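Local coordinates for DUF1436 domain-containing protein (Neisseria meningitidis, PDB 2GKP) that is of unknown function but probably acts as an immunity protein that neutralises a contact-dependent growth inhibition toxin, at residues A[23-28]-A[52-57]; A[42-47]-A[93-98]. One frame throughout, in Å; residues are numbered along the deposited sequence. Where two conformers were deposited one is given.

Contact 1: residues A[23-28]-A[52-57]; sequences LIIQTW and ETLGTT
Ile25 meets the Thr57 side chain and its carbonyl, CG2 of Ile25 lying 4.0 Å from O of Thr57. The flat Thr53 carbonyl, one turn back, takes a donor from Thr57 on each face of its plane: OG1 of Thr57 bonds to O of Thr53 at 2.6 Å, tilted 33° from that plane, and the backbone N of Thr57 reaches the same oxygen from the opposite face. The OG1 bond holds the chi1 rotation (-56°), so the methyl CG2, anti to the backbone N, faces the strand. CG2 of Thr57 then sits 4.0 Å from CB of Ile25 and touches its CG1 as well. Farther along the side chain, CD1 of Ile25 reaches CD1 of Leu54 at 4.1 Å, the two side chains at about a right angle, while CD1 of Leu23 is a looser 4.4 Å from the same Leu54 methyl. The geometry is apolar strand-on-helix packing: the segment axes approach to 10.1 Å and run within 23° of parallel. Leu23, Ile25 and Leu54 all touch Tyr16 of strand 11-18, Leu54 continues to Leu159 of helix 152-164, and Thr27 OG1 hydrogen-bonds Ala61 O, so helix 51-63 packs on the sheet with helix 152-164 beside it.

Contact 2: residues A[42-47]-A[93-98]; sequences PHILPL and AKLCGN
Helix-on-sheet packing at an outer strand of the antiparallel sheet brings Ile44 of strand 34-45 against Leu95 and Asn98 of helix 81-99. One atom, CD1 of Ile44, makes both close contacts. Its side chain is extended (chi2 173°), which carries that methyl away from the strand and across to the helix; the backbones stay well apart, with CA of Ile44 and CA of Asn98 at 8.7 Å. Leu95 and Asn98 are three residues apart, so they present neighbouring side chains from adjacent turns, and the Ile44 methyl touches both. In the conformer described, CD1 of Leu95 comes to 3.9 Å from CD1 of Ile44, although Leu95 was modelled in two positions and this distance is accordingly less certain. The contact buries 126 Å² and is graded: Leu95 is buried and touches Ile24 and Met111, whereas Asn98 is exposed. Pro42 touches Trp91 and Ile44 touches Leu99, extending the same interface along the helix. Asn98 makes its closest approach through CB, 3.7 Å from CD1 of Ile44.

In the fold
From the N terminus, strand 23-30 turns back into its antiparallel neighbour 34-45, and the chain then enters helix 51-63. Contact 1 closes there, bringing 52-57 onto 23-28 after 23 intervening residues. Contact 2 starts inside that loop, at 42-47, and closes only at 93-98, after 45 residues that are largely helical; the segments alternate, so the two loops cross rather than nest. Probable backbone hydrogen bonds join the two strands: Leu23 O to Leu45 N and Ile25 N to His43 O, each 2.9 Å. His43 touches Thr57 of helix 51-63, while Ile24 reaches Leu95 of helix 81-99, evidence that the two helices cover opposite faces of this strand pair.

Contact 1: residues A[23-28]-A[52-57]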
ATOM      1  N   LEU A  23       5.036   4.613  -9.368  1.00 11.07           N
ATOM      2  CA  LEU A  23       4.131   3.808  -8.522  1.00 10.09           C
ATOM      3  C   LEU A  23       4.955   3.155  -7.404  1.00  9.64           C
ATOM      4  O   LEU A  23       6.102   2.791  -7.648  1.00 10.80           O
ATOM      5  CB  LEU A  23       3.441   2.706  -9.341  1.00 11.13           C
ATOM      6  CG  LEU A  23       2.907   3.108 -10.714  1.00 11.59           C
ATOM      7  CD1 LEU A  23       2.298   1.893 -11.409  1.00 12.97           C
ATOM      8  CD2 LEU A  23       1.861   4.213 -10.563  1.00 14.05           C
ATOM      9  N   ILE A  24       4.395   3.065  -6.192  1.00 10.40           N
ATOM     10  CA  ILE A  24       5.136   2.594  -5.028  1.00 11.21           C
ATOM     11  C   ILE A  24       4.213   1.613  -4.313  1.00 11.06           C
ATOM     12  O   ILE A  24       3.194   1.997  -3.747  1.00 11.82           O
ATOM     13  CB  ILE A  24       5.541   3.775  -4.112  1.00 11.34           C
ATOM     14  CG1 ILE A  24       6.243   4.887  -4.920  1.00 13.76           C
ATOM     15  CG2 ILE A  24       6.424   3.234  -2.984  1.00 13.79           C
ATOM     16  CD1 ILE A  24       5.926   6.268  -4.474  1.00 19.00           C
ATOM     17  N   ILE A  25       4.555   0.320  -4.372  1.00 11.43           N
ATOM     18  CA  ILE A  25       3.686  -0.720  -3.834  1.00 12.15           C
ATOM     19  C   ILE A  25       4.312  -1.206  -2.531  1.00 12.02           C
ATOM     20  O   ILE A  25       5.525  -1.456  -2.448  1.00 13.22           O
ATOM     21  CB  ILE A  25       3.564  -1.901  -4.808  1.00 12.73           C
ATOM     22  CG1 ILE A  25       2.951  -1.479  -6.137  1.00 16.38           C
ATOM     23  CG2 ILE A  25       2.773  -3.026  -4.160  1.00 15.03           C
ATOM     24  CD1 ILE A  25       1.876  -0.591  -6.046  1.00 21.92           C
ATOM     25  N   GLN A  26       3.488  -1.324  -1.500  1.00 11.85           N
ATOM     26  CA  GLN A  26       4.016  -1.597  -0.182  1.00 12.39           C
ATOM     27  C   GLN A  26       3.179  -2.630   0.568  1.00 11.73           C
ATOM     28  O   GLN A  26       1.969  -2.466   0.693  1.00 12.70           O
ATOM     29  CB  GLN A  26       3.978  -0.254   0.599  1.00 13.35           C
ATOM     30  CG  GLN A  26       4.438  -0.276   2.042  1.00 15.36           C
ATOM     31  CD  GLN A  26       5.909  -0.588   2.121  1.00 16.82           C
ATOM     32  OE1 GLN A  26       6.738   0.094   1.500  1.00 16.69           O
ATOM     33  NE2 GLN A  26       6.241  -1.601   2.886  1.00 16.41           N
ATOM     34  N   THR A  27       3.831  -3.621   1.178  1.00 12.52           N
ATOM     35  CA  THR A  27       3.149  -4.499   2.146  1.00 11.90           C
ATOM     36  C   THR A  27       2.767  -3.727   3.415  1.00 12.60           C
ATOM     37  O   THR A  27       3.558  -2.923   3.901  1.00 12.38           O
ATOM     38  CB  THR A  27       4.111  -5.631   2.570  1.00 12.24           C
ATOM     39  OG1 THR A  27       4.344  -6.449   1.427  1.00 12.91           O
ATOM     40  CG2 THR A  27       3.503  -6.517   3.682  1.00 14.90           C
ATOM     41  N   TRP A  28       1.552  -3.975   3.923  1.00 12.99           N
ATOM     42  CA  TRP A  28       1.123  -3.464   5.232  1.00 12.94           C
ATOM     43  C   TRP A  28       0.985  -4.648   6.194  1.00 12.53           C
ATOM     44  O   TRP A  28       0.732  -5.791   5.767  1.00 12.40           O
ATOM     45  CB  TRP A  28      -0.248  -2.800   5.066  1.00 12.97           C
ATOM     46  CG  TRP A  28      -0.256  -1.457   4.416  1.00 11.94           C
ATOM     47  CD1 TRP A  28       0.639  -0.965   3.480  1.00 12.72           C
ATOM     48  CD2 TRP A  28      -1.246  -0.457   4.582  1.00 13.00           C
ATOM     49  NE1 TRP A  28       0.271   0.314   3.097  1.00 13.02           N
ATOM     50  CE2 TRP A  28      -0.882   0.643   3.750  1.00 12.60           C
ATOM     51  CE3 TRP A  28      -2.393  -0.356   5.382  1.00 13.97           C
ATOM     52  CZ2 TRP A  28      -1.624   1.818   3.709  1.00 14.55           C
ATOM     53  CZ3 TRP A  28      -3.147   0.819   5.315  1.00 17.17           C
ATOM     54  CH2 TRP A  28      -2.750   1.884   4.485  1.00 16.89           C
ATOM     55  N   GLU A  52      -0.580  -6.740 -15.819  1.00 19.32           N
ATOM     56  CA  GLU A  52      -0.149  -8.005 -15.231  0.50 19.52           C
ATOM     57  C   GLU A  52       0.985  -7.815 -14.197  1.00 19.61           C
ATOM     58  O   GLU A  52       0.947  -8.451 -13.113  1.00 19.66           O
ATOM     59  CB  GLU A  52       0.170  -9.018 -16.348  0.50 20.23           C
ATOM     60  CG  GLU A  52       0.193 -10.484 -15.919  0.50 20.53           C
ATOM     61  CD  GLU A  52       1.522 -10.859 -15.300  0.50 21.72           C
ATOM     62  OE1 GLU A  52       2.490 -10.125 -15.562  0.50 22.84           O
ATOM     63  OE2 GLU A  52       1.619 -11.874 -14.567  0.50 23.20           O
ATOM     64  N   THR A  53       1.933  -6.906 -14.454  1.00 18.80           N
ATOM     65  CA  THR A  53       3.030  -6.666 -13.525  1.00 19.18           C
ATOM     66  C   THR A  53       2.476  -5.951 -12.282  1.00 17.96           C
ATOM     67  O   THR A  53       2.878  -6.254 -11.154  1.00 18.68           O
ATOM     68  CB  THR A  53       4.176  -5.813 -14.186  1.00 19.23           C
ATOM     69  OG1 THR A  53       4.671  -6.517 -15.334  1.00 22.21           O
ATOM     70  CG2 THR A  53       5.336  -5.596 -13.223  1.00 20.74           C
ATOM     71  N   LEU A  54       1.576  -5.004 -12.481  1.00 17.42           N
ATOM     72  CA  LEU A  54       1.018  -4.266 -11.357  1.00 17.06           C
ATOM     73  C   LEU A  54       0.183  -5.218 -10.469  1.00 16.12           C
ATOM     74  O   LEU A  54       0.354  -5.243  -9.231  1.00 15.20           O
ATOM     75  CB  LEU A  54       0.150  -3.113 -11.863  1.00 16.53           C
ATOM     76  CG  LEU A  54      -0.564  -2.239 -10.808  1.00 16.63           C
ATOM     77  CD1 LEU A  54       0.470  -1.729  -9.760  1.00 17.57           C
ATOM     78  CD2 LEU A  54      -1.403  -1.125 -11.416  1.00 19.05           C
ATOM     79  N   GLY A  55      -0.673  -6.033 -11.083  1.00 17.30           N
ATOM     80  CA  GLY A  55      -1.440  -7.031 -10.295  1.00 16.56           C
ATOM     81  C   GLY A  55      -0.552  -8.017  -9.529  1.00 16.46           C
ATOM     82  O   GLY A  55      -0.734  -8.270  -8.305  1.00 16.78           O
ATOM     83  N   THR A  56       0.441  -8.583 -10.213  1.00 17.09           N
ATOM     84  CA  THR A  56       1.380  -9.502  -9.551  1.00 17.37           C
ATOM     85  C   THR A  56       2.143  -8.857  -8.410  1.00 17.02           C
ATOM     86  O   THR A  56       2.369  -9.473  -7.361  1.00 16.22           O
ATOM     87  CB  THR A  56       2.335 -10.109 -10.604  1.00 18.56           C
ATOM     88  OG1 THR A  56       1.553 -10.879 -11.515  1.00 21.58           O
ATOM     89  CG2 THR A  56       3.425 -10.991  -9.993  1.00 19.93           C
ATOM     90  N   THR A  57       2.582  -7.619  -8.612  1.00 15.44           N
ATOM     91  CA  THR A  57       3.355  -6.960  -7.572  1.00 15.12           C
ATOM     92  C   THR A  57       2.479  -6.731  -6.342  1.00 14.05           C
ATOM     93  O   THR A  57       2.943  -6.914  -5.234  1.00 14.53           O
ATOM     94  CB  THR A  57       3.941  -5.604  -8.107  1.00 14.79           C
ATOM     95  OG1 THR A  57       4.705  -5.894  -9.288  1.00 17.80           O
ATOM     96  CG2 THR A  57       4.833  -4.927  -7.079  1.00 15.58           C
TER

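Contact 2: residues A[42-47]-A[93-98]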
ATOM      1  N   PRO A  42       9.729  -0.749  -0.238  1.00 16.54           N
ATOM      2  CA  PRO A  42       8.770  -0.434  -1.262  1.00 16.52           C
ATOM      3  C   PRO A  42       9.222  -0.984  -2.619  1.00 16.06           C
ATOM      4  O   PRO A  42      10.414  -1.030  -2.913  1.00 15.87           O
ATOM      5  CB  PRO A  42       8.830   1.098  -1.340  1.00 18.07           C
ATOM      6  CG  PRO A  42       9.477   1.566  -0.214  1.00 18.52           C
ATOM      7  CD  PRO A  42      10.389   0.468   0.267  1.00 18.54           C
ATOM      8  N   HIS A  43       8.258  -1.372  -3.436  1.00 14.69           N
ATOM      9  CA  HIS A  43       8.531  -1.777  -4.802  0.70 14.40           C
ATOM     10  C   HIS A  43       8.177  -0.635  -5.736  1.00 12.52           C
ATOM     11  O   HIS A  43       7.008  -0.258  -5.805  1.00 12.47           O
ATOM     12  CB  HIS A  43       7.669  -2.994  -5.123  0.70 15.45           C
ATOM     13  CG  HIS A  43       8.183  -3.828  -6.240  0.70 17.88           C
ATOM     14  ND1 HIS A  43       8.385  -3.347  -7.515  0.70 19.82           N
ATOM     15  CD2 HIS A  43       8.485  -5.148  -6.283  0.70 18.44           C
ATOM     16  CE1 HIS A  43       8.812  -4.328  -8.290  0.70 20.47           C
ATOM     17  NE2 HIS A  43       8.891  -5.429  -7.562  0.70 22.11           N
ATOM     18  N   ILE A  44       9.181  -0.074  -6.411  1.00 12.22           N
ATOM     19  CA  ILE A  44       8.971   1.070  -7.277  1.00 12.13           C
ATOM     20  C   ILE A  44       8.775   0.627  -8.710  1.00 11.86           C
ATOM     21  O   ILE A  44       9.495  -0.243  -9.168  1.00 13.72           O
ATOM     22  CB  ILE A  44      10.189   2.040  -7.188  1.00 11.92           C
ATOM     23  CG1 ILE A  44      10.254   2.598  -5.755  1.00 14.79           C
ATOM     24  CG2 ILE A  44      10.123   3.140  -8.296  1.00 14.39           C
ATOM     25  CD1 ILE A  44      11.486   3.434  -5.458  1.00 18.01           C
ATOM     26  N   LEU A  45       7.789   1.212  -9.387  1.00 11.74           N
ATOM     27  CA  LEU A  45       7.471   0.834 -10.762  1.00 12.44           C
ATOM     28  C   LEU A  45       7.227   2.069 -11.612  1.00 11.65           C
ATOM     29  O   LEU A  45       6.865   3.108 -11.091  1.00 11.65           O
ATOM     30  CB  LEU A  45       6.162   0.016 -10.832  1.00 12.65           C
ATOM     31  CG  LEU A  45       6.184  -1.383 -10.208  1.00 16.95           C
ATOM     32  CD1 LEU A  45       4.786  -1.947 -10.206  1.00 18.94           C
ATOM     33  CD2 LEU A  45       7.097  -2.310 -11.021  1.00 19.67           C
ATOM     34  N   PRO A  46       7.450   1.966 -12.939  1.00 11.11           N
ATOM     35  CA  PRO A  46       7.069   3.067 -13.836  1.00 11.66           C
ATOM     36  C   PRO A  46       5.563   3.246 -13.921  1.00 12.20           C
ATOM     37  O   PRO A  46       4.794   2.311 -13.670  1.00 12.09           O
ATOM     38  CB  PRO A  46       7.652   2.664 -15.194  1.00 12.93           C
ATOM     39  CG  PRO A  46       7.686   1.122 -15.090  1.00 12.38           C
ATOM     40  CD  PRO A  46       8.050   0.816 -13.640  1.00 12.50           C
ATOM     41  N   LEU A  47       5.144   4.443 -14.295  1.00 11.82           N
ATOM     42  CA  LEU A  47       3.699   4.765 -14.228  1.00 11.62           C
ATOM     43  C   LEU A  47       2.830   3.981 -15.189  1.00 12.26           C
ATOM     44  O   LEU A  47       1.655   3.774 -14.917  1.00 13.47           O
ATOM     45  CB  LEU A  47       3.490   6.246 -14.468  1.00 11.58           C
ATOM     46  CG  LEU A  47       4.112   7.219 -13.490  1.00 10.75           C
ATOM     47  CD1 LEU A  47       3.758   8.652 -13.869  1.00 12.28           C
ATOM     48  CD2 LEU A  47       3.636   6.924 -12.107  1.00 11.83           C
ATOM     49  N   ALA A  93      13.308   9.470   3.556  1.00 12.52           N
ATOM     50  CA  ALA A  93      14.647   9.760   3.063  1.00 13.34           C
ATOM     51  C   ALA A  93      15.013   8.793   1.935  1.00 13.30           C
ATOM     52  O   ALA A  93      15.584   9.200   0.901  1.00 14.72           O
ATOM     53  CB  ALA A  93      15.648   9.671   4.236  1.00 14.12           C
ATOM     54  N   LYS A  94      14.696   7.507   2.102  1.00 14.52           N
ATOM     55  CA  LYS A  94      15.063   6.519   1.078  0.50 14.17           C
ATOM     56  C   LYS A  94      14.288   6.724  -0.202  1.00 13.42           C
ATOM     57  O   LYS A  94      14.848   6.585  -1.282  1.00 14.05           O
ATOM     58  CB  LYS A  94      14.871   5.080   1.569  0.50 15.71           C
ATOM     59  CG  LYS A  94      16.024   4.557   2.409  0.50 16.93           C
ATOM     60  CD  LYS A  94      15.767   3.126   2.919  0.50 22.47           C
ATOM     61  CE  LYS A  94      16.408   2.908   4.297  0.50 24.09           C
ATOM     62  NZ  LYS A  94      16.007   1.633   4.990  0.50 24.80           N
ATOM     63  N   LEU A  95      12.996   7.049  -0.082  1.00 12.77           N
ATOM     64  CA  LEU A  95      12.196   7.270  -1.272  0.50 12.36           C
ATOM     65  C   LEU A  95      12.660   8.535  -2.013  1.00 12.38           C
ATOM     66  O   LEU A  95      12.694   8.550  -3.252  1.00 11.61           O
ATOM     67  CB  LEU A  95      10.709   7.331  -0.935  0.50 12.63           C
ATOM     68  CG  LEU A  95       9.688   7.277  -2.073  0.50 12.75           C
ATOM     69  CD1 LEU A  95       9.891   6.060  -2.977  0.50 12.67           C
ATOM     70  CD2 LEU A  95       8.271   7.277  -1.523  0.50 12.46           C
ATOM     71  N   CYS A  96      13.038   9.579  -1.275  1.00 12.93           N
ATOM     72  CA  CYS A  96      13.578  10.773  -1.936  1.00 12.04           C
ATOM     73  C   CYS A  96      14.812  10.399  -2.719  1.00 12.04           C
ATOM     74  O   CYS A  96      14.962  10.810  -3.841  1.00 13.44           O
ATOM     75  CB  CYS A  96      13.950  11.838  -0.920  1.00 13.81           C
ATOM     76  SG  CYS A  96      12.549  12.761  -0.273  1.00 14.59           S
ATOM     77  N   GLY A  97      15.711   9.614  -2.115  1.00 12.12           N
ATOM     78  CA  GLY A  97      16.883   9.153  -2.838  1.00 12.67           C
ATOM     79  C   GLY A  97      16.598   8.300  -4.045  1.00 13.06           C
ATOM     80  O   GLY A  97      17.274   8.400  -5.055  1.00 14.72           O
ATOM     81  N   ASN A  98      15.650   7.400  -3.913  1.00 11.89           N
ATOM     82  CA  ASN A  98      15.320   6.516  -5.011  1.00 10.94           C
ATOM     83  C   ASN A  98      14.572   7.166  -6.160  1.00 10.83           C
ATOM     84  O   ASN A  98      14.521   6.578  -7.250  1.00 11.61           O
ATOM     85  CB  ASN A  98      14.544   5.291  -4.516  1.00 12.56           C
ATOM     86  CG  ASN A  98      15.438   4.306  -3.791  1.00 16.77           C
ATOM     87  OD1 ASN A  98      15.025   3.660  -2.827  1.00 21.85           O
ATOM     88  ND2 ASN A  98      16.659   4.171  -4.259  1.00 18.49           N
TER